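Local atomic coordinates of hydrolase, isochorismatase family (Pseudomonas putida KT2440, PDB entry 4H17), a protein that probably acts as a hydrolase of the isochorismatase family, built on a Rossmann-like fold. Residues Glu116-Leu121 / Tyr147-Thr152; Ile66-His71 / Leu92-Gly97. All coordinates share one frame; numbering follows the deposited sequence.

How the contacts relate
Both contacts tie a flanking element to the parallel six-stranded sheet of the isochorismatase domain, their centres about 17 Å apart, and they follow one another along the chain, contact 2 closing before contact 1 opens. Contact 1 is the more buried: it joins helix 114-121 to the turn that leads into strand 150-159, through apolar packing on a tyrosine ring. Contact 2, partly buried, lays an irregular loop against strand 66-71 and adds to its ring packing two waters that bridge backbone and side-chain polar atoms. The two meet at I67, whose CD1 lies 3.3 Å from L118 CD2, on the face of strand 66-71 that helix 114-121 covers.

Contact 1. Residues Glu116-Leu121 / Tyr147-Thr152. With SO4 (sulfate ion), chain D.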
loop_
_atom_site.group_PDB
_atom_site.type_symbol
_atom_site.label_atom_id
_atom_site.label_comp_id
_atom_site.label_asym_id
_atom_site.label_seq_id
_atom_site.Cartn_x
_atom_site.Cartn_y
_atom_site.Cartn_z
ATOM N N GLU A 116 -18.619 0.762 9.127
ATOM C CA GLU A 116 -20.022 0.771 9.533
ATOM C C GLU A 116 -20.797 1.686 8.601
ATOM O O GLU A 116 -21.898 1.351 8.152
ATOM C CB GLU A 116 -20.106 1.283 10.995
ATOM C CG GLU A 116 -21.473 1.385 11.677
ATOM C CD GLU A 116 -21.367 1.737 13.166
ATOM O OE1 GLU A 116 -20.233 1.824 13.696
ATOM O OE2 GLU A 116 -22.412 1.905 13.822
ATOM N N THR A 117 -20.201 2.834 8.280
ATOM C CA THR A 117 -20.816 3.784 7.379
ATOM C C THR A 117 -21.020 3.184 5.978
ATOM O O THR A 117 -22.127 3.265 5.369
ATOM C CB THR A 117 -19.994 5.055 7.290
ATOM O OG1 THR A 117 -20.003 5.659 8.595
ATOM C CG2 THR A 117 -20.559 6.011 6.259
ATOM N N LEU A 118 -19.974 2.599 5.424
ATOM C CA LEU A 118 -20.105 2.001 4.095
ATOM C C LEU A 118 -21.103 0.824 4.087
ATOM O O LEU A 118 -21.834 0.678 3.114
ATOM C CB LEU A 118 -18.753 1.579 3.551
ATOM C CG LEU A 118 -17.742 2.694 3.318
ATOM C CD1 LEU A 118 -16.439 2.074 2.824
ATOM C CD2 LEU A 118 -18.330 3.669 2.319
ATOM N N GLN A 119 -21.168 0.052 5.179
ATOM C CA GLN A 119 -22.178 -1.024 5.333
ATOM C C GLN A 119 -23.599 -0.458 5.278
ATOM O O GLN A 119 -24.452 -0.934 4.526
ATOM C CB GLN A 119 -21.934 -1.814 6.616
ATOM C CG GLN A 119 -20.744 -2.725 6.481
ATOM C CD GLN A 119 -20.397 -3.418 7.783
ATOM O OE1 GLN A 119 -20.355 -2.793 8.837
ATOM N NE2 GLN A 119 -20.165 -4.711 7.715
ATOM N N GLU A 120 -23.807 0.621 6.023
ATOM C CA GLU A 120 -25.066 1.284 6.068
ATOM C C GLU A 120 -25.506 1.822 4.712
ATOM O O GLU A 120 -26.722 1.835 4.378
ATOM C CB GLU A 120 -24.931 2.438 7.031
ATOM C CG GLU A 120 -26.234 3.074 7.421
ATOM C CD GLU A 120 -26.053 4.131 8.495
ATOM O OE1 GLU A 120 -24.904 4.518 8.744
ATOM O OE2 GLU A 120 -27.056 4.533 9.092
ATOM N N LEU A 121 -24.539 2.279 3.926
ATOM C CA LEU A 121 -24.837 2.844 2.626
ATOM C C LEU A 121 -25.161 1.749 1.592
ATOM O O LEU A 121 -25.881 1.979 0.623
ATOM C CB LEU A 121 -23.685 3.671 2.132
ATOM C CG LEU A 121 -23.645 5.145 2.561
ATOM C CD1 LEU A 121 -24.131 5.337 3.986
ATOM C CD2 LEU A 121 -22.298 5.805 2.378
ATOM N N TYR A 147 -12.201 -5.737 3.230
ATOM C CA TYR A 147 -13.631 -5.745 3.597
ATOM C C TYR A 147 -14.539 -6.084 2.418
ATOM O O TYR A 147 -15.759 -6.052 2.518
ATOM C CB TYR A 147 -13.978 -4.394 4.169
ATOM C CG TYR A 147 -13.438 -4.142 5.528
ATOM C CD1 TYR A 147 -13.795 -4.991 6.592
ATOM C CD2 TYR A 147 -12.654 -3.043 5.805
ATOM C CE1 TYR A 147 -13.360 -4.773 7.863
ATOM C CE2 TYR A 147 -12.208 -2.798 7.098
ATOM C CZ TYR A 147 -12.583 -3.656 8.138
ATOM O OH TYR A 147 -12.145 -3.483 9.442
ATOM N N GLY A 148 -13.930 -6.435 1.308
ATOM C CA GLY A 148 -14.685 -6.936 0.164
ATOM C C GLY A 148 -15.260 -5.866 -0.738
ATOM O O GLY A 148 -16.045 -6.177 -1.624
ATOM N N TYR A 149 -14.841 -4.611 -0.589
ATOM C CA TYR A 149 -15.238 -3.595 -1.516
ATOM C C TYR A 149 -14.529 -3.643 -2.849
ATOM O O TYR A 149 -13.400 -4.127 -2.959
ATOM C CB TYR A 149 -15.047 -2.191 -0.913
ATOM C CG TYR A 149 -15.935 -2.033 0.299
ATOM C CD1 TYR A 149 -17.270 -1.732 0.176
ATOM C CD2 TYR A 149 -15.414 -2.188 1.576
ATOM C CE1 TYR A 149 -18.112 -1.616 1.280
ATOM C CE2 TYR A 149 -16.231 -2.067 2.684
ATOM C CZ TYR A 149 -17.568 -1.800 2.547
ATOM O OH TYR A 149 -18.356 -1.688 3.679
ATOM N N ARG A 150 -15.231 -3.168 -3.871
ATOM C CA ARG A 150 -14.697 -3.022 -5.200
ATOM C C ARG A 150 -14.374 -1.557 -5.384
ATOM O O ARG A 150 -15.278 -0.723 -5.382
ATOM C CB ARG A 150 -15.740 -3.413 -6.222
ATOM C CG ARG A 150 -16.011 -4.898 -6.315
ATOM C CD ARG A 150 -16.940 -5.180 -7.503
ATOM N NE ARG A 150 -18.285 -4.623 -7.338
ATOM C CZ ARG A 150 -19.289 -5.230 -6.698
ATOM N NH1 ARG A 150 -19.126 -6.437 -6.165
ATOM N NH2 ARG A 150 -20.475 -4.638 -6.613
ATOM N N CYS A 151 -13.102 -1.242 -5.568
ATOM C CA CYS A 151 -12.647 0.155 -5.629
ATOM C C CYS A 151 -12.366 0.539 -7.066
ATOM O O CYS A 151 -11.762 -0.220 -7.810
ATOM C CB CYS A 151 -11.386 0.333 -4.806
ATOM S SG CYS A 151 -11.709 0.297 -3.031
ATOM N N THR A 152 -12.773 1.760 -7.415
ATOM C CA THR A 152 -12.387 2.389 -8.664
ATOM C C THR A 152 -11.675 3.682 -8.270
ATOM O O THR A 152 -12.289 4.575 -7.656
ATOM C CB THR A 152 -13.584 2.698 -9.565
ATOM O OG1 THR A 152 -14.196 1.457 -9.946
ATOM C CG2 THR A 152 -13.134 3.449 -10.783
HETATM S S SO4 D . -9.389 -1.184 10.703
HETATM O O1 SO4 D . -8.247 -0.782 11.540
HETATM O O2 SO4 D . -8.985 -0.951 9.325
HETATM O O3 SO4 D . -10.537 -0.326 11.042
HETATM O O4 SO4 D . -9.685 -2.640 10.924
#
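L118 overlaps the phenol end of Y149, laying CD1 over one face of the ring, 4.2 Å from its centroid and 18° off the normal, displaced toward the rim. Its CB sits at the hydroxyl end, 3.3 Å from Y149 OH. In L118, CG anti to the carbonyl carbon (chi1 -63°) and CD1 extended beyond it set CD1 over the ring and CD2 toward I67 of strand 66-71. Q119 borders the same hydroxyl from the next position of the helix: its CG is 3.8 Å from Y149 OH, and its amide plane stands 68° from the ring. No hydrogen bond joins the two segments, so the hold is one of shape and CH-pi contact, and L126 of strand 125-131 touches both L118 and Y149. The Y147 ring stacks on H115 of helix 114-121, and its OH gives a 3.0 Å hydrogen bond to O4 of a sulfate that R143 of the second subunit also binds. G148, at positive phi, is the C-prime residue of a Schellman motif ending helix 133-146. Y149 enters strand 150-159 from a helix stop, an alpha-to-beta connection of the Rossmann-like fold, its ring packed against helix 114-121.

Contact 2. Residues Ile66-His71 / Leu92-Gly97; sequences IIHVRH and LEPLEG. With SO4 (sulfate ion), chain E; SO4 (sulfate ion), chain C.
In the Rossmann-like fold of this isochorismatase-family domain, the long irregular connection between the parallel strands 66-71 and 99-103 folds back over the first of them, and the contact is a proline set on a histidine ring. P94 places CG almost exactly above the middle of the H68 imidazole, 3.8 Å from the centroid and only 9° off the normal, a CH-pi contact. P94 CB lies over the same face, 3.7 Å from H68 NE2. The first torsion of H68, with CG anti to the carbonyl carbon, carries the imidazole out from the strand to where one face lies against P94. Both ring nitrogens have polar partners: NE2 is hydrogen-bonded to OE1 of E98, which also accepts from L95 N, whereas ND1 meets a water lying in the ring plane at 2.7 Å. That water donates to L92 O, so the imidazole is fixed in rotation from two sides while the proline covers its face. Were H68 an alanine, P94 CG would probably lose the ring face it rests on, and E98 OE1 and the water their imidazole partner. At the far end of the strand H71 spans two sulfate ions at the edge of its ring, with ND1 donating to O4 of one at a nearly straight 164° and NE2 to O1 of the other at a bent 133°. F79 stacks on this ring, and R14 of the second subunit binds the first sulfate. At the strand's beginning, a second water accepts from I66 N and donates to G97 O, each bond 3.1 Å long.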
loop_
_atom_site.group_PDB
_atom_site.type_symbol
_atom_site.label_atom_id
_atom_site.label_comp_id
_atom_site.label_asym_id
_atom_site.label_seq_id
_atom_site.Cartn_x
_atom_site.Cartn_y
_atom_site.Cartn_z
ATOM N N ILE A 66 -21.750 10.613 -0.467
ATOM C CA ILE A 66 -20.454 11.218 -0.589
ATOM C C ILE A 66 -19.805 11.288 0.784
ATOM O O ILE A 66 -20.406 11.795 1.749
ATOM C CB ILE A 66 -20.554 12.658 -1.148
ATOM C CG1 ILE A 66 -21.235 12.654 -2.527
ATOM C CG2 ILE A 66 -19.194 13.345 -1.160
ATOM C CD1 ILE A 66 -21.713 14.018 -2.993
ATOM N N ILE A 67 -18.586 10.787 0.847
ATOM C CA ILE A 67 -17.796 10.724 2.106
ATOM C C ILE A 67 -16.512 11.519 1.947
ATOM O O ILE A 67 -15.726 11.293 1.014
ATOM C CB ILE A 67 -17.422 9.300 2.451
ATOM C CG1 ILE A 67 -18.680 8.472 2.685
ATOM C CG2 ILE A 67 -16.454 9.318 3.622
ATOM C CD1 ILE A 67 -18.456 6.969 2.784
ATOM N N HIS A 68 -16.341 12.527 2.786
ATOM C CA HIS A 68 -15.129 13.322 2.838
ATOM C C HIS A 68 -14.286 12.881 4.044
ATOM O O HIS A 68 -14.776 12.841 5.189
ATOM C CB HIS A 68 -15.459 14.804 3.023
ATOM C CG HIS A 68 -16.451 15.353 2.050
ATOM N ND1 HIS A 68 -16.066 16.100 0.957
ATOM C CD2 HIS A 68 -17.799 15.301 2.011
ATOM C CE1 HIS A 68 -17.140 16.461 0.276
ATOM N NE2 HIS A 68 -18.206 16.005 0.904
ATOM N N VAL A 69 -13.029 12.592 3.784
ATOM C CA VAL A 69 -12.067 12.230 4.810
ATOM C C VAL A 69 -11.047 13.362 4.983
ATOM O O VAL A 69 -10.562 13.871 3.979
ATOM C CB VAL A 69 -11.362 10.913 4.406
ATOM C CG1 VAL A 69 -10.296 10.558 5.401
ATOM C CG2 VAL A 69 -12.360 9.764 4.234
ATOM N N ARG A 70 -10.679 13.704 6.220
ATOM C CA ARG A 70 -9.589 14.610 6.495
ATOM C C ARG A 70 -8.717 14.083 7.610
ATOM O O ARG A 70 -9.164 13.291 8.454
ATOM C CB ARG A 70 -10.110 15.981 6.976
ATOM C CG ARG A 70 -10.713 16.848 5.901
ATOM C CD ARG A 70 -10.915 18.267 6.411
ATOM N NE ARG A 70 -11.983 18.365 7.428
ATOM C CZ ARG A 70 -12.489 19.536 7.871
ATOM N NH1 ARG A 70 -11.995 20.693 7.484
ATOM N NH2 ARG A 70 -13.490 19.528 8.748
ATOM N N HIS A 71 -7.490 14.583 7.644
ATOM C CA HIS A 71 -6.593 14.365 8.763
ATOM C C HIS A 71 -7.134 14.994 10.030
ATOM O O HIS A 71 -7.672 16.123 10.006
ATOM C CB HIS A 71 -5.243 14.973 8.504
ATOM C CG HIS A 71 -4.397 14.230 7.536
ATOM N ND1 HIS A 71 -3.096 13.873 7.798
ATOM C CD2 HIS A 71 -4.662 13.807 6.288
ATOM C CE1 HIS A 71 -2.608 13.215 6.768
ATOM N NE2 HIS A 71 -3.524 13.206 5.816
ATOM N N LEU A 92 -14.083 22.299 -2.648
ATOM C CA LEU A 92 -14.210 20.905 -2.305
ATOM C C LEU A 92 -14.816 20.725 -0.915
ATOM O O LEU A 92 -14.685 19.650 -0.300
ATOM C CB LEU A 92 -12.858 20.185 -2.443
ATOM C CG LEU A 92 -12.164 20.280 -3.805
ATOM C CD1 LEU A 92 -10.942 19.377 -3.851
ATOM C CD2 LEU A 92 -13.130 19.944 -4.933
ATOM N N GLU A 93 -15.456 21.783 -0.413
ATOM C CA GLU A 93 -16.143 21.730 0.865
ATOM C C GLU A 93 -17.370 20.788 0.828
ATOM O O GLU A 93 -18.091 20.742 -0.175
ATOM C CB GLU A 93 -16.613 23.117 1.319
ATOM C CG GLU A 93 -15.533 24.198 1.295
ATOM C CD GLU A 93 -15.349 24.905 -0.037
ATOM O OE1 GLU A 93 -15.965 24.522 -1.054
ATOM O OE2 GLU A 93 -14.559 25.879 -0.048
ATOM N N PRO A 94 -17.657 20.104 1.951
ATOM C CA PRO A 94 -18.902 19.328 2.069
ATOM C C PRO A 94 -20.143 20.192 2.095
ATOM O O PRO A 94 -20.086 21.386 2.508
ATOM C CB PRO A 94 -18.788 18.640 3.403
ATOM C CG PRO A 94 -17.358 18.661 3.771
ATOM C CD PRO A 94 -16.763 19.874 3.096
ATOM N N LEU A 95 -21.234 19.612 1.621
ATOM C CA LEU A 95 -22.575 20.158 1.789
ATOM C C LEU A 95 -23.429 19.342 2.783
ATOM O O LEU A 95 -23.122 18.185 3.132
ATOM C CB LEU A 95 -23.281 20.186 0.456
ATOM C CG LEU A 95 -22.660 21.051 -0.626
ATOM C CD1 LEU A 95 -23.421 20.837 -1.933
ATOM C CD2 LEU A 95 -22.615 22.523 -0.212
ATOM N N GLU A 96 -24.501 19.962 3.248
ATOM C CA GLU A 96 -25.406 19.296 4.178
ATOM C C GLU A 96 -25.843 17.942 3.641
ATOM O O GLU A 96 -26.214 17.851 2.498
ATOM C CB GLU A 96 -26.650 20.169 4.426
ATOM C CG GLU A 96 -27.584 19.640 5.503
ATOM C CD GLU A 96 -28.720 20.601 5.790
ATOM O OE1 GLU A 96 -28.428 21.689 6.344
ATOM O OE2 GLU A 96 -29.877 20.287 5.436
ATOM N N GLY A 97 -25.811 16.907 4.489
ATOM C CA GLY A 97 -26.183 15.550 4.092
ATOM C C GLY A 97 -25.011 14.656 3.725
ATOM O O GLY A 97 -25.174 13.427 3.547
HETATM S S SO4 E . -2.237 13.682 11.140
HETATM O O1 SO4 E . -1.482 12.550 10.487
HETATM O O2 SO4 E . -1.426 14.068 12.340
HETATM O O3 SO4 E . -3.612 13.389 11.364
HETATM O O4 SO4 E . -2.055 14.816 10.197
HETATM S S SO4 C . -1.202 11.373 3.369
HETATM O O1 SO4 C . -2.407 11.356 4.225
HETATM O O2 SO4 C . -1.406 10.609 2.164
HETATM O O3 SO4 C . -0.114 10.716 4.133
HETATM O O4 SO4 C . -0.718 12.739 3.099
HETATM O O HOH W 1 -23.908 11.399 1.577
HETATM O O HOH W 2 -13.640 17.050 0.082
#